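Local coordinates for hydrolase (Burkholderia cenocepacia, PDB 4QKU), which probably hydrolyses fumarylacetoacetate to fumarate and acetoacetate, the last step of phenylalanine and tyrosine breakdown, as a metal-dependent member of the FAH family, at residues L253-S258 against L413-W418; I221-G226 against I320-T325; V190-P195 against F428-G433. One frame throughout, in Å; residues are numbered along the deposited sequence.

Contact 1 (L253-S258 against L413-W418); sequences LLNDWS and LTLAGW. With NA (sodium ion), chain H.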
loop_
_atom_site.group_PDB
_atom_site.type_symbol
_atom_site.label_atom_id
_atom_site.label_comp_id
_atom_site.label_asym_id
_atom_site.label_seq_id
_atom_site.Cartn_x
_atom_site.Cartn_y
_atom_site.Cartn_z
ATOM N N LEU B 253 16.339 -8.983 -2.981
ATOM C CA LEU B 253 16.807 -8.655 -1.644
ATOM C C LEU B 253 16.100 -7.393 -1.228
ATOM O O LEU B 253 15.751 -6.550 -2.070
ATOM C CB LEU B 253 18.310 -8.424 -1.629
ATOM C CG LEU B 253 19.143 -9.579 -2.177
ATOM C CD1 LEU B 253 20.599 -9.174 -2.276
ATOM C CD2 LEU B 253 19.005 -10.785 -1.294
ATOM N N LEU B 254 15.911 -7.239 0.078
ATOM C CA LEU B 254 15.075 -6.168 0.608
ATOM C C LEU B 254 15.659 -5.634 1.916
ATOM O O LEU B 254 15.807 -6.371 2.870
ATOM C CB LEU B 254 13.654 -6.686 0.813
ATOM C CG LEU B 254 12.536 -5.682 1.202
ATOM C CD1 LEU B 254 11.181 -6.224 0.788
ATOM C CD2 LEU B 254 12.498 -5.398 2.694
ATOM N N ASN B 255 16.005 -4.344 1.916
ATOM C CA ASN B 255 16.477 -3.679 3.081
ATOM C C ASN B 255 15.357 -2.813 3.582
ATOM O O ASN B 255 15.032 -1.792 2.983
ATOM C CB ASN B 255 17.708 -2.830 2.774
ATOM C CG ASN B 255 18.342 -2.260 4.032
ATOM O OD1 ASN B 255 17.777 -2.352 5.135
ATOM N ND2 ASN B 255 19.522 -1.669 3.879
ATOM N N ASP B 256 14.764 -3.228 4.697
ATOM C CA ASP B 256 13.679 -2.474 5.282
ATOM C C ASP B 256 14.251 -1.521 6.297
ATOM O O ASP B 256 14.193 -1.777 7.506
ATOM C CB ASP B 256 12.627 -3.352 5.934
ATOM C CG ASP B 256 11.457 -2.530 6.489
ATOM O OD1 ASP B 256 11.264 -1.378 6.032
ATOM O OD2 ASP B 256 10.759 -3.003 7.401
ATOM N N TRP B 257 14.793 -0.418 5.797
ATOM C CA TRP B 257 15.400 0.573 6.664
ATOM C C TRP B 257 14.441 0.943 7.764
ATOM O O TRP B 257 13.258 1.182 7.498
ATOM C CB TRP B 257 15.746 1.834 5.891
ATOM C CG TRP B 257 16.593 1.655 4.658
ATOM C CD1 TRP B 257 16.151 1.566 3.354
ATOM C CD2 TRP B 257 18.001 1.581 4.605
ATOM N NE1 TRP B 257 17.208 1.436 2.519
ATOM C CE2 TRP B 257 18.361 1.466 3.256
ATOM C CE3 TRP B 257 19.010 1.645 5.571
ATOM C CZ2 TRP B 257 19.677 1.395 2.849
ATOM C CZ3 TRP B 257 20.323 1.592 5.162
ATOM C CH2 TRP B 257 20.645 1.452 3.812
ATOM N N SER B 258 14.952 1.010 8.988
ATOM C CA SER B 258 14.134 1.234 10.180
ATOM C C SER B 258 14.751 2.291 11.094
ATOM O O SER B 258 15.960 2.266 11.337
ATOM C CB SER B 258 14.039 -0.063 10.946
ATOM O OG SER B 258 13.539 -1.104 10.130
ATOM N N LEU B 413 25.380 0.695 3.337
ATOM C CA LEU B 413 24.917 -0.649 3.743
ATOM C C LEU B 413 24.570 -1.444 2.522
ATOM O O LEU B 413 23.836 -0.962 1.662
ATOM C CB LEU B 413 23.694 -0.552 4.640
ATOM C CG LEU B 413 23.937 -0.265 6.132
ATOM C CD1 LEU B 413 24.609 -1.456 6.794
ATOM C CD2 LEU B 413 24.737 1.010 6.371
ATOM N N THR B 414 25.110 -2.651 2.436
ATOM C CA THR B 414 24.873 -3.512 1.285
ATOM C C THR B 414 24.343 -4.894 1.712
ATOM O O THR B 414 24.858 -5.512 2.629
ATOM C CB THR B 414 26.157 -3.652 0.429
ATOM O OG1 THR B 414 26.703 -2.346 0.180
ATOM C CG2 THR B 414 25.848 -4.284 -0.908
ATOM N N LEU B 415 23.302 -5.345 1.041
ATOM C CA LEU B 415 22.808 -6.705 1.180
ATOM C C LEU B 415 23.269 -7.446 -0.053
ATOM O O LEU B 415 23.216 -6.897 -1.158
ATOM C CB LEU B 415 21.284 -6.726 1.187
ATOM C CG LEU B 415 20.505 -6.554 2.495
ATOM C CD1 LEU B 415 21.006 -5.390 3.334
ATOM C CD2 LEU B 415 19.022 -6.375 2.177
ATOM N N ALA B 416 23.732 -8.674 0.141
ATOM C CA ALA B 416 24.046 -9.549 -0.957
ATOM C C ALA B 416 23.436 -10.913 -0.662
ATOM O O ALA B 416 23.255 -11.284 0.483
ATOM C CB ALA B 416 25.551 -9.667 -1.134
ATOM N N GLY B 417 23.184 -11.678 -1.715
ATOM C CA GLY B 417 22.632 -13.003 -1.549
ATOM C C GLY B 417 22.912 -13.876 -2.750
ATOM O O GLY B 417 23.023 -13.391 -3.874
ATOM N N TRP B 418 23.000 -15.172 -2.511
ATOM C CA TRP B 418 23.331 -16.092 -3.584
ATOM C C TRP B 418 23.122 -17.538 -3.173
ATOM O O TRP B 418 23.176 -17.886 -1.978
ATOM C CB TRP B 418 24.799 -15.904 -4.028
ATOM C CG TRP B 418 25.780 -16.410 -3.008
ATOM C CD1 TRP B 418 26.303 -17.667 -2.939
ATOM C CD2 TRP B 418 26.315 -15.689 -1.895
ATOM N NE1 TRP B 418 27.151 -17.768 -1.863
ATOM C CE2 TRP B 418 27.182 -16.568 -1.207
ATOM C CE3 TRP B 418 26.177 -14.373 -1.431
ATOM C CZ2 TRP B 418 27.886 -16.181 -0.065
ATOM C CZ3 TRP B 418 26.869 -13.986 -0.276
ATOM C CH2 TRP B 418 27.703 -14.882 0.394
HETATM NA NA NA H . 11.840 0.882 5.523
HETATM O O HOH W 1 21.007 -1.519 1.303
#
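Leu415 and Leu253 carry most of the apolar packing. CD1 of Leu253 lies over the backbone of the other strand, 3.6 Å from Leu415 O and also 3.6 Å from Gly417 N. Gly417 has no side chain, and Leu253 CD1 packs directly on its backbone. CD2 of Leu415 rests against the peptide after Leu254, with Leu254 O 3.3 Å away. CD1 of Leu415 faces the amide of Asn255, and the two side chains cross at about a right angle. Farther along, Trp257 CH2 meets Leu413 CB at 3.7 Å.

The polar link runs through one water. It accepts from Asn255 ND2 at 3.0 Å and donates to Leu413 O at 2.9 Å. CG of Asn255 is anti to the backbone N (chi1 -172°), which sends the amide toward 413-418. Its OD1 accepts from Glu222 N, so both ends of the amide are held. ND2 also sits above one face of the Trp257 ring, toward its rim, and NE1 of that ring bonds to Thr281.

The metal is a sodium ion, bound by Asp256 OD1 at 2.4 Å and by Trp257 O at 2.5 Å. Lys276, Ala279 and Thr280 complete the site. The contact is face-to-face packing of two beta sheets in the FAH C-terminal domain, beside its metal site.

Contact 2 (I221-G226 against I320-T325); sequences IELETG and IALEVT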
loop_
_atom_site.group_PDB
_atom_site.type_symbol
_atom_site.label_atom_id
_atom_site.label_comp_id
_atom_site.label_asym_id
_atom_site.label_seq_id
_atom_site.Cartn_x
_atom_site.Cartn_y
_atom_site.Cartn_z
ATOM N N ILE B 221 19.340 -1.149 9.515
ATOM C CA ILE B 221 18.941 -1.954 8.371
ATOM C C ILE B 221 18.061 -3.057 8.841
ATOM O O ILE B 221 17.938 -3.303 10.044
ATOM C CB ILE B 221 20.153 -2.566 7.648
ATOM C CG1 ILE B 221 21.078 -3.334 8.609
ATOM C CG2 ILE B 221 20.946 -1.474 6.977
ATOM C CD1 ILE B 221 21.066 -4.807 8.356
ATOM N N GLU B 222 17.407 -3.706 7.887
ATOM C CA GLU B 222 16.738 -4.984 8.153
ATOM C C GLU B 222 16.947 -5.888 6.958
ATOM O O GLU B 222 16.384 -5.650 5.886
ATOM C CB GLU B 222 15.254 -4.771 8.415
ATOM C CG GLU B 222 14.931 -4.229 9.809
ATOM C CD GLU B 222 13.531 -4.591 10.268
ATOM O OE1 GLU B 222 13.396 -4.953 11.462
ATOM O OE2 GLU B 222 12.578 -4.531 9.439
ATOM N N LEU B 223 17.811 -6.889 7.140
ATOM C CA LEU B 223 18.045 -7.910 6.117
ATOM C C LEU B 223 16.805 -8.802 5.871
ATOM O O LEU B 223 16.330 -9.473 6.768
ATOM C CB LEU B 223 19.229 -8.798 6.499
ATOM C CG LEU B 223 19.456 -10.066 5.665
ATOM C CD1 LEU B 223 19.748 -9.754 4.205
ATOM C CD2 LEU B 223 20.605 -10.836 6.287
ATOM N N GLU B 224 16.309 -8.773 4.643
ATOM C CA GLU B 224 15.127 -9.504 4.255
ATOM C C GLU B 224 15.243 -9.872 2.800
ATOM O O GLU B 224 16.111 -9.353 2.082
ATOM C CB GLU B 224 13.832 -8.640 4.390
ATOM C CG GLU B 224 13.641 -7.884 5.699
ATOM C CD GLU B 224 12.236 -7.333 5.861
ATOM O OE1 GLU B 224 11.298 -7.849 5.203
ATOM O OE2 GLU B 224 12.043 -6.404 6.689
ATOM N N THR B 225 14.365 -10.770 2.384
ATOM C CA THR B 225 14.061 -10.952 0.982
ATOM C C THR B 225 12.581 -10.655 0.769
ATOM O O THR B 225 11.764 -10.677 1.695
ATOM C CB THR B 225 14.252 -12.417 0.513
ATOM O OG1 THR B 225 13.306 -13.246 1.186
ATOM C CG2 THR B 225 15.678 -12.945 0.778
ATOM N N GLY B 226 12.237 -10.363 -0.469
ATOM C CA GLY B 226 10.857 -10.110 -0.791
ATOM C C GLY B 226 10.538 -10.830 -2.054
ATOM O O GLY B 226 11.391 -10.957 -2.922
ATOM N N ILE B 320 19.536 -19.842 0.453
ATOM C CA ILE B 320 20.104 -18.604 -0.073
ATOM C C ILE B 320 20.992 -18.050 1.010
ATOM O O ILE B 320 20.502 -17.615 2.052
ATOM C CB ILE B 320 19.027 -17.564 -0.401
ATOM C CG1 ILE B 320 18.020 -18.123 -1.416
ATOM C CG2 ILE B 320 19.673 -16.316 -0.985
ATOM C CD1 ILE B 320 16.813 -17.248 -1.650
ATOM N N ALA B 321 22.305 -18.126 0.777
ATOM C CA ALA B 321 23.282 -17.497 1.665
ATOM C C ALA B 321 23.106 -15.973 1.570
ATOM O O ALA B 321 22.890 -15.437 0.473
ATOM C CB ALA B 321 24.681 -17.887 1.273
ATOM N N LEU B 322 23.133 -15.306 2.721
ATOM C CA LEU B 322 22.888 -13.867 2.772
ATOM C C LEU B 322 23.982 -13.212 3.565
ATOM O O LEU B 322 24.456 -13.775 4.546
ATOM C CB LEU B 322 21.537 -13.555 3.446
ATOM C CG LEU B 322 20.317 -14.061 2.700
ATOM C CD1 LEU B 322 19.091 -14.077 3.592
ATOM C CD2 LEU B 322 20.082 -13.217 1.460
ATOM N N GLU B 323 24.356 -12.012 3.161
ATOM C CA GLU B 323 25.365 -11.254 3.872
ATOM C C GLU B 323 25.041 -9.769 3.855
ATOM O O GLU B 323 24.501 -9.226 2.884
ATOM C CB GLU B 323 26.737 -11.494 3.250
ATOM C CG GLU B 323 27.877 -10.767 3.956
ATOM C CD GLU B 323 29.256 -11.228 3.524
ATOM O OE1 GLU B 323 29.411 -11.659 2.358
ATOM O OE2 GLU B 323 30.193 -11.177 4.364
ATOM N N VAL B 324 25.375 -9.114 4.956
ATOM C CA VAL B 324 25.295 -7.651 5.040
ATOM C C VAL B 324 26.684 -7.082 5.290
ATOM O O VAL B 324 27.421 -7.579 6.145
ATOM C CB VAL B 324 24.357 -7.185 6.171
ATOM C CG1 VAL B 324 24.247 -5.671 6.169
ATOM C CG2 VAL B 324 22.991 -7.830 6.042
ATOM N N THR B 325 27.030 -6.036 4.545
ATOM C CA THR B 325 28.255 -5.267 4.811
ATOM C C THR B 325 27.943 -3.806 5.112
ATOM O O THR B 325 26.910 -3.273 4.688
ATOM C CB THR B 325 29.238 -5.339 3.631
ATOM O OG1 THR B 325 28.743 -4.553 2.539
ATOM C CG2 THR B 325 29.430 -6.793 3.178
#
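Strands 223-226 and 321-325 cross at 131° between their N-to-C directions, well off antiparallel, with their axes 8.6 Å apart, and they meet through side chains, as strands of two stacked sheets do. Leu223 and Val324 are nearest in backbone, with 7.3 Å between Leu223 CA and Val324 CA.

Leu223 makes the largest share of the contact. Its CG is anti to the backbone N (chi1 170°), and the two methyls extend from there over the opposite strand. CD2 touches two residues at once, Val324 CG2 at 3.8 Å and Leu322 CB at 4.0 Å. The Leu223 and Val324 side chains pass alongside each other in opposite directions, so Val324 CG2 also meets Leu223 CB at 3.9 Å. Leu322 runs at a slant to Leu223. Val324 divides its two methyls between two partners. CG2 serves Leu223, while CG1 reaches Ile221 CD1 at 4.0 Å, tip to tip. At the other end Thr225 CG2 makes a looser approach of 4.5 Å to Leu322 CD2.

Glu222 and Glu224 start away from this apolar layer. Both are predicted calcium ligands. Glu222 forms salt bridges with Lys276 and Arg260, and Glu224 OE1 accepts from Gly372 N. One face of strand 219-229 thus packs on the other sheet, while the other carries acidic groups.

Strand 248-259 pairs with 219-229 through its backbone. Strands 335-341 and 412-421 add Cys338, Thr340 and Leu415 around Leu223. Val324 also packs on Ile337 of strand 335-341.

Contact 3 (V190-P195 against F428-G433); sequences VVSGTP and FGTCAG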
loop_
_atom_site.group_PDB
_atom_site.type_symbol
_atom_site.label_atom_id
_atom_site.label_comp_id
_atom_site.label_asym_id
_atom_site.label_seq_id
_atom_site.Cartn_x
_atom_site.Cartn_y
_atom_site.Cartn_z
ATOM N N VAL B 190 12.426 1.794 -3.073
ATOM C CA VAL B 190 13.352 2.298 -4.088
ATOM C C VAL B 190 14.399 1.236 -4.435
ATOM O O VAL B 190 14.653 0.303 -3.651
ATOM C CB VAL B 190 14.109 3.548 -3.609
ATOM C CG1 VAL B 190 13.141 4.675 -3.257
ATOM C CG2 VAL B 190 14.967 3.238 -2.395
ATOM N N VAL B 191 15.015 1.414 -5.604
ATOM C CA VAL B 191 15.967 0.490 -6.148
ATOM C C VAL B 191 17.341 0.704 -5.513
ATOM O O VAL B 191 17.698 1.815 -5.099
ATOM C CB VAL B 191 16.047 0.649 -7.702
ATOM C CG1 VAL B 191 16.927 1.830 -8.113
ATOM C CG2 VAL B 191 16.579 -0.609 -8.351
ATOM N N SER B 192 18.108 -0.383 -5.462
ATOM C CA SER B 192 19.515 -0.368 -5.022
ATOM C C SER B 192 20.257 0.808 -5.590
ATOM O O SER B 192 20.124 1.127 -6.771
ATOM C CB SER B 192 20.229 -1.642 -5.461
ATOM O OG SER B 192 21.529 -1.745 -4.920
ATOM N N GLY B 193 21.071 1.433 -4.760
ATOM C CA GLY B 193 21.865 2.587 -5.203
ATOM C C GLY B 193 21.296 3.949 -4.819
ATOM O O GLY B 193 22.030 4.923 -4.803
ATOM N N THR B 194 19.994 3.997 -4.504
ATOM C CA THR B 194 19.320 5.227 -4.136
ATOM C C THR B 194 19.793 5.684 -2.756
ATOM O O THR B 194 19.741 4.925 -1.777
ATOM C CB THR B 194 17.791 5.073 -4.048
ATOM O OG1 THR B 194 17.280 4.499 -5.241
ATOM C CG2 THR B 194 17.131 6.433 -3.854
ATOM N N PRO B 195 20.281 6.934 -2.678
ATOM C CA PRO B 195 20.683 7.409 -1.374
ATOM C C PRO B 195 19.451 7.590 -0.501
ATOM O O PRO B 195 18.384 7.938 -1.002
ATOM C CB PRO B 195 21.362 8.739 -1.666
ATOM C CG PRO B 195 21.680 8.711 -3.135
ATOM C CD PRO B 195 20.621 7.872 -3.764
ATOM N N PHE B 428 21.888 -12.762 -6.425
ATOM C CA PHE B 428 20.885 -11.701 -6.432
ATOM C C PHE B 428 21.432 -10.314 -6.796
ATOM O O PHE B 428 20.688 -9.361 -6.884
ATOM C CB PHE B 428 20.187 -11.664 -5.049
ATOM C CG PHE B 428 19.235 -12.794 -4.831
ATOM C CD1 PHE B 428 19.706 -14.067 -4.569
ATOM C CD2 PHE B 428 17.864 -12.595 -4.938
ATOM C CE1 PHE B 428 18.837 -15.122 -4.413
ATOM C CE2 PHE B 428 16.987 -13.642 -4.760
ATOM C CZ PHE B 428 17.475 -14.909 -4.513
ATOM N N GLY B 429 22.729 -10.199 -7.005
ATOM C CA GLY B 429 23.358 -8.890 -7.130
ATOM C C GLY B 429 23.434 -8.234 -5.762
ATOM O O GLY B 429 23.585 -8.931 -4.721
ATOM N N THR B 430 23.337 -6.904 -5.743
ATOM C CA THR B 430 23.362 -6.202 -4.482
ATOM C C THR B 430 22.169 -5.288 -4.272
ATOM O O THR B 430 21.469 -4.869 -5.212
ATOM C CB THR B 430 24.635 -5.342 -4.318
ATOM O OG1 THR B 430 24.712 -4.399 -5.394
ATOM C CG2 THR B 430 25.892 -6.222 -4.275
ATOM N N CYS B 431 21.971 -4.989 -2.994
ATOM C CA CYS B 431 20.917 -4.116 -2.529
ATOM C C CYS B 431 21.560 -3.085 -1.609
ATOM O O CYS B 431 21.695 -3.324 -0.414
ATOM C CB CYS B 431 19.875 -4.955 -1.818
ATOM S SG CYS B 431 18.604 -4.023 -0.991
ATOM N N ALA B 432 21.953 -1.954 -2.179
ATOM C CA ALA B 432 22.831 -0.987 -1.502
ATOM C C ALA B 432 22.165 0.343 -1.263
ATOM O O ALA B 432 21.166 0.691 -1.897
ATOM C CB ALA B 432 24.084 -0.746 -2.322
ATOM N N GLY B 433 22.722 1.092 -0.333
ATOM C CA GLY B 433 22.325 2.481 -0.139
ATOM C C GLY B 433 23.230 3.220 0.808
ATOM O O GLY B 433 23.683 2.650 1.803
HETATM O O HOH W 2 19.098 2.078 -1.536
#
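Ser192 has its OG anti to the backbone N (chi1 -173°), and this torsion carries the hydroxyl across to the backbone of strand 428-433. Its own backbone angles suit the second position of a type II beta turn that runs from Val191 to Thr194.

The hydroxyl both donates and accepts. It donates to Thr430 O at 3.1 Å, coming from above the carbonyl plane. It accepts from Ala432 N at 2.8 Å in a fairly straight bond of 161°. One serine side chain therefore binds the backbone on both sides of Cys431. The Cys431 side chain starts away from the turn and packs on Leu253, Asn255 and Leu415.

A backbone bond adds to this hold. Gly193 N donates to Ala432 O at 3.0 Å in an almost straight bond (173°), although the donor stands above the carbonyl plane. A water donates to Thr194 O at 2.9 Å.

The turn is braced from within. Val191 O accepts from Thr194 N at 3.2 Å and from Thr194 OG1 at 2.7 Å, the hydroxyl approaching in the carbonyl plane. Gly193 takes the third position with positive phi, where glycine is favoured.

Val190 pairs in backbone with Thr280 and Ile282 of strand 280-288, and its side chain also packs on Leu235 of the second subunit. The type II turn lies where the chain leaves strand 189-191, outermost in its sheet within this chain, for strand 196-203, which pairs in parallel with 424-436 in the other sheet. The serine bonds tie this crossing between sheets to strand 424-436.

Contacts 1 and 2 lie with centres about 5 Å apart and join the same two sheets. Strands 219-229 and 248-259 pair on one side, with Leu254 N 2.9 Å from Glu224 O. Strands 317-327 and 412-421 pair on the other, with Ala416 N 2.9 Å from Glu323 O. Contact 3 is centred about 8 Å from contact 1. Its 428-433 is the next strand beside 412-421, while 190-195 leaves the sheet that holds 219-229 and 248-259. Asp256 of contact 1, a sodium ligand, is predicted to bind calcium together with Glu222 and Glu224 of contact 2, so both contacts back the same probable metal site. The Cys431 side chain of contact 3 is about 11 Å from the sodium.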